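Local coordinates for CYCLIN domain-containing protein (Chaetomium thermophilum, PDB 6Z3U) that forms part of a CDK-activating kinase complex as its cyclin and probably regulates the activity of the partner cyclin-dependent kinase, at residues M135-L140 and F160-P165; P151-F156 and E167-E172. All blocks are in the same frame, centred on the assembly; numbering follows the deposited sequence.

Overall arrangement
Following the chain from the N terminus, helix 132-146 supplies M135-L140, and P151-F156 then leads into helix 153-159. F160-P165 turns back from the end of that helix, and E167-E172 takes in most of helix 166-169 and reaches the start of helix 172-178. Contact 1 closes a 19-residue loop that contains all of helix 153-159; contact 2 closes one of 10. Because the four segments alternate in the sequence, the two loops cross rather than nest. The contact centres lie about 6 Å apart, and V138 of contact 1 packs on the backbone of I168 and G171 in contact 2. Together they tie three successive helices of the cyclin-like domain, and contact 2 reaches the kinase chain.

Contact 1 (M135-L140 and F160-P165); sequences MLLVAL and FGRERP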
# COMPACT_ATOMS: atom_id res chain seq x y z
N MET A 135 8.39 -6.10 20.48
CA MET A 135 7.53 -6.05 19.30
C MET A 135 6.70 -4.77 19.25
O MET A 135 6.27 -4.37 18.16
CB MET A 135 6.59 -7.27 19.28
CG MET A 135 7.30 -8.61 19.11
SD MET A 135 8.21 -8.77 17.57
CE MET A 135 9.85 -8.28 18.10
N LEU A 136 6.47 -4.13 20.39
CA LEU A 136 5.77 -2.85 20.40
C LEU A 136 6.51 -1.82 19.56
O LEU A 136 5.91 -1.14 18.71
CB LEU A 136 5.59 -2.37 21.84
CG LEU A 136 4.88 -1.03 22.08
CD1 LEU A 136 4.33 -1.00 23.50
CD2 LEU A 136 5.80 0.16 21.85
N LEU A 137 7.82 -1.69 19.78
CA LEU A 137 8.61 -0.74 19.00
C LEU A 137 8.71 -1.17 17.54
O LEU A 137 8.70 -0.32 16.64
CB LEU A 137 10.00 -0.60 19.62
CG LEU A 137 10.09 0.35 20.81
CD1 LEU A 137 11.39 0.14 21.57
CD2 LEU A 137 9.98 1.79 20.34
N VAL A 138 8.82 -2.47 17.29
CA VAL A 138 8.94 -2.96 15.92
C VAL A 138 7.68 -2.63 15.13
O VAL A 138 7.76 -2.22 13.96
CB VAL A 138 9.22 -4.47 15.92
CG1 VAL A 138 9.27 -5.00 14.50
CG2 VAL A 138 10.52 -4.77 16.66
N ALA A 139 6.51 -2.79 15.74
CA ALA A 139 5.26 -2.50 15.04
C ALA A 139 5.15 -1.03 14.68
O ALA A 139 4.55 -0.69 13.65
CB ALA A 139 4.07 -2.93 15.90
N LEU A 140 5.70 -0.14 15.51
CA LEU A 140 5.70 1.28 15.18
C LEU A 140 6.69 1.58 14.05
O LEU A 140 6.38 2.36 13.14
CB LEU A 140 6.04 2.11 16.41
CG LEU A 140 4.88 2.38 17.38
CD1 LEU A 140 5.40 2.84 18.73
CD2 LEU A 140 3.93 3.41 16.81
N PHE A 160 12.59 7.23 21.03
CA PHE A 160 12.13 6.34 22.08
C PHE A 160 13.23 6.03 23.10
O PHE A 160 13.13 5.04 23.83
CB PHE A 160 11.58 5.05 21.48
CG PHE A 160 10.33 5.26 20.67
CD1 PHE A 160 9.09 4.96 21.20
CD2 PHE A 160 10.40 5.75 19.37
CE1 PHE A 160 7.94 5.15 20.45
CE2 PHE A 160 9.26 5.93 18.63
CZ PHE A 160 8.03 5.63 19.17
N GLY A 161 14.27 6.86 23.16
CA GLY A 161 15.31 6.67 24.17
C GLY A 161 15.92 5.29 24.15
O GLY A 161 16.27 4.75 25.21
N ARG A 162 16.06 4.69 22.97
CA ARG A 162 16.66 3.37 22.82
C ARG A 162 18.11 3.54 22.39
O ARG A 162 18.38 4.13 21.33
CB ARG A 162 15.88 2.53 21.81
CG ARG A 162 16.41 1.11 21.64
CD ARG A 162 16.39 0.34 22.95
NE ARG A 162 15.05 0.26 23.52
CZ ARG A 162 14.24 -0.79 23.42
NH1 ARG A 162 14.62 -1.89 22.77
NH2 ARG A 162 13.04 -0.75 23.99
N GLU A 163 19.04 3.03 23.20
CA GLU A 163 20.45 3.28 22.94
C GLU A 163 20.97 2.47 21.76
O GLU A 163 21.70 3.00 20.92
CB GLU A 163 21.27 2.98 24.20
CG GLU A 163 21.17 1.55 24.76
CD GLU A 163 19.93 1.32 25.61
OE1 GLU A 163 19.20 2.30 25.90
OE2 GLU A 163 19.68 0.16 25.99
N ARG A 164 20.59 1.19 21.67
CA ARG A 164 21.07 0.34 20.59
C ARG A 164 19.96 0.09 19.58
O ARG A 164 18.99 -0.61 19.90
CB ARG A 164 21.60 -0.99 21.13
CG ARG A 164 22.95 -0.85 21.82
CD ARG A 164 23.49 -2.18 22.33
NE ARG A 164 24.01 -3.00 21.23
CZ ARG A 164 24.40 -4.27 21.35
NH1 ARG A 164 24.85 -4.92 20.28
NH2 ARG A 164 24.35 -4.88 22.52
N PRO A 165 20.05 0.63 18.35
CA PRO A 165 18.97 0.42 17.38
C PRO A 165 18.85 -1.01 16.88
O PRO A 165 17.76 -1.40 16.45
CB PRO A 165 19.33 1.38 16.24
CG PRO A 165 20.81 1.53 16.33
CD PRO A 165 21.17 1.41 17.79
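NH1 of R162 forms a salt bridge with OE2 of E134 and a long, weak ion pair with E167, and the guanidinium, anchored mainly by E134, presents one face to L137. Methyl CD1 of the leucine sits over that face, 3.5 Å from CZ of R162. The arginine reaches this place by folding: its chain bends at chi2 (59°) and again at chi3, which carries the charged group back beside helix 132-146. Arginine suits the position because its flat end can cover a methyl group while NH1 reaches a carboxylate.

The other branch of L137 turns to F160. CD2 lies over one face of the phenyl ring, 3.8 Å from the ring centroid and 28° off its normal, a CH-pi contact displaced toward the rim, where F160 CD1 is 3.4 Å from L137 CD2. One turn along the helix, the L140 side chain crosses that of F160 at about a right angle, and its CD1 approaches F160 CE1 obliquely at 3.8 Å. F160 also stacks on F156 of helix 153-159. Replacing F160 with an alanine would probably leave the CD2 methyl of L137 without its aromatic face and F156 without its stacking partner, opening a gap beside helix 132-146.

Between F160 and R162 the chain reverses at G161, the C-prime residue of a Schellman motif that ends helix 153-159. Its positive phi (54°) is easily adopted by a residue without a side chain, and R162 N returns to A157 O.

L137 thus divides its two methyls between an aromatic face and a cationic one. No hydrogen bond joins the segments; L137 and L140 supply the apolar contact, and the salt bridge to E134, on the same helix as L137, adds a polar tie.

Contact 2 (P151-F156 and E167-E172); sequences PSISDF and EILAGE
I153 and L169 cross at a slant, with the CG1 arm of the isoleucine laid against one branch of the leucine. L169 CD2 is the touching methyl, 3.6 Å from I153 CG1 and 3.7 Å from I153 CD1. The isoleucine holds its CG1 anti to the backbone nitrogen (chi1 -172°), which extends the longer arm toward helix 166-169. At its tip, CD1 also passes I168, running in the opposite direction and coming 4.1 Å from I168 CG2. Beta-branching suits I168, which offers CG2 to I153 and sends its longer arm to F156.

That second arm ends at the rim of an aromatic ring. I168 CD1 lies near the plane of F156, at the ring edge, 3.9 Å from F156 CD2 and 4.0 Å from F156 CE2. The two side chains meet at an oblique angle. Phenylalanine suits this buried site because a flat ring can take an aliphatic methyl at its edge and serve further neighbours besides.

The segment 151-156 also makes a polar contact with another subunit. S152 stands at the N-cap of the helix and its OG is hydrogen-bonded to S154 OG at 3.2 Å. D132 of the protein kinase chain hydrogen-bonds through OD1 to both S152 OG and the I153 amide, so a carboxylate of the partner subunit meets the start of this helix.

Helix 153-159 is thereby joined to helix 166-169 by a small apolar layer. Helix 132-146 lies against it, F141 meeting the F156 ring edge-to-face and touching I153, while its K145 pairs with E172. Helix 368-380 packs on E167 and A170, and K131 of the kinase chain lies against I153 and L169.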
# COMPACT_ATOMS: atom_id res chain seq x y z
N PRO A 151 12.02 6.15 8.06
CA PRO A 151 13.01 6.91 8.84
C PRO A 151 14.28 6.10 9.06
O PRO A 151 14.34 4.90 8.82
CB PRO A 151 12.28 7.15 10.17
CG PRO A 151 11.39 5.96 10.31
CD PRO A 151 10.96 5.58 8.91
N SER A 152 15.31 6.80 9.52
CA SER A 152 16.57 6.16 9.87
C SER A 152 16.41 5.49 11.23
O SER A 152 15.91 6.10 12.18
CB SER A 152 17.71 7.17 9.90
OG SER A 152 18.96 6.53 10.11
N ILE A 153 16.84 4.23 11.32
CA ILE A 153 16.65 3.48 12.56
C ILE A 153 17.32 4.19 13.73
O ILE A 153 16.84 4.14 14.86
CB ILE A 153 17.17 2.04 12.40
CG1 ILE A 153 16.80 1.19 13.62
CG2 ILE A 153 18.68 2.03 12.19
CD1 ILE A 153 15.31 1.06 13.86
N SER A 154 18.44 4.89 13.47
CA SER A 154 19.10 5.63 14.54
C SER A 154 18.21 6.76 15.05
O SER A 154 18.12 6.98 16.27
CB SER A 154 20.44 6.18 14.05
OG SER A 154 20.25 7.10 12.99
N ASP A 155 17.55 7.48 14.15
CA ASP A 155 16.64 8.54 14.57
C ASP A 155 15.41 7.98 15.26
O ASP A 155 14.91 8.55 16.23
CB ASP A 155 16.23 9.40 13.37
CG ASP A 155 17.40 10.16 12.77
OD1 ASP A 155 18.37 10.45 13.50
OD2 ASP A 155 17.34 10.48 11.56
N PHE A 156 14.89 6.85 14.76
CA PHE A 156 13.75 6.21 15.40
C PHE A 156 14.08 5.80 16.83
O PHE A 156 13.27 5.98 17.74
CB PHE A 156 13.29 5.01 14.58
CG PHE A 156 12.05 4.34 15.12
CD1 PHE A 156 10.80 4.68 14.62
CD2 PHE A 156 12.13 3.39 16.11
CE1 PHE A 156 9.66 4.08 15.11
CE2 PHE A 156 11.00 2.78 16.61
CZ PHE A 156 9.76 3.13 16.11
N GLU A 167 18.45 -3.60 18.41
CA GLU A 167 17.44 -4.33 19.15
C GLU A 167 16.08 -4.25 18.48
O GLU A 167 15.25 -5.16 18.63
CB GLU A 167 17.36 -3.80 20.58
CG GLU A 167 18.56 -4.17 21.44
CD GLU A 167 18.58 -3.46 22.78
OE1 GLU A 167 18.38 -2.22 22.81
OE2 GLU A 167 18.82 -4.13 23.81
N ILE A 168 15.82 -3.19 17.72
CA ILE A 168 14.55 -3.02 17.03
C ILE A 168 14.55 -3.73 15.68
O ILE A 168 13.55 -4.34 15.30
CB ILE A 168 14.23 -1.52 16.88
CG1 ILE A 168 14.16 -0.84 18.25
CG2 ILE A 168 12.93 -1.32 16.12
CD1 ILE A 168 14.02 0.67 18.21
N LEU A 169 15.66 -3.66 14.95
CA LEU A 169 15.71 -4.29 13.63
C LEU A 169 15.58 -5.81 13.73
O LEU A 169 15.06 -6.44 12.80
CB LEU A 169 17.03 -3.94 12.94
CG LEU A 169 17.28 -2.45 12.66
CD1 LEU A 169 18.65 -2.27 12.03
CD2 LEU A 169 16.20 -1.87 11.77
N ALA A 170 16.04 -6.40 14.83
CA ALA A 170 16.02 -7.86 14.95
C ALA A 170 14.62 -8.44 14.80
O ALA A 170 14.49 -9.61 14.44
CB ALA A 170 16.60 -8.27 16.30
N GLY A 171 13.59 -7.65 15.08
CA GLY A 171 12.23 -8.14 15.01
C GLY A 171 11.48 -7.72 13.76
O GLY A 171 10.35 -8.15 13.55
N GLU A 172 12.10 -6.88 12.94
CA GLU A 172 11.41 -6.34 11.77
C GLU A 172 10.93 -7.46 10.85
O GLU A 172 9.74 -7.58 10.55
CB GLU A 172 12.31 -5.37 11.01
CG GLU A 172 11.58 -4.58 9.93
CD GLU A 172 12.50 -3.73 9.07
OE1 GLU A 172 12.07 -2.65 8.63
OE2 GLU A 172 13.65 -4.15 8.83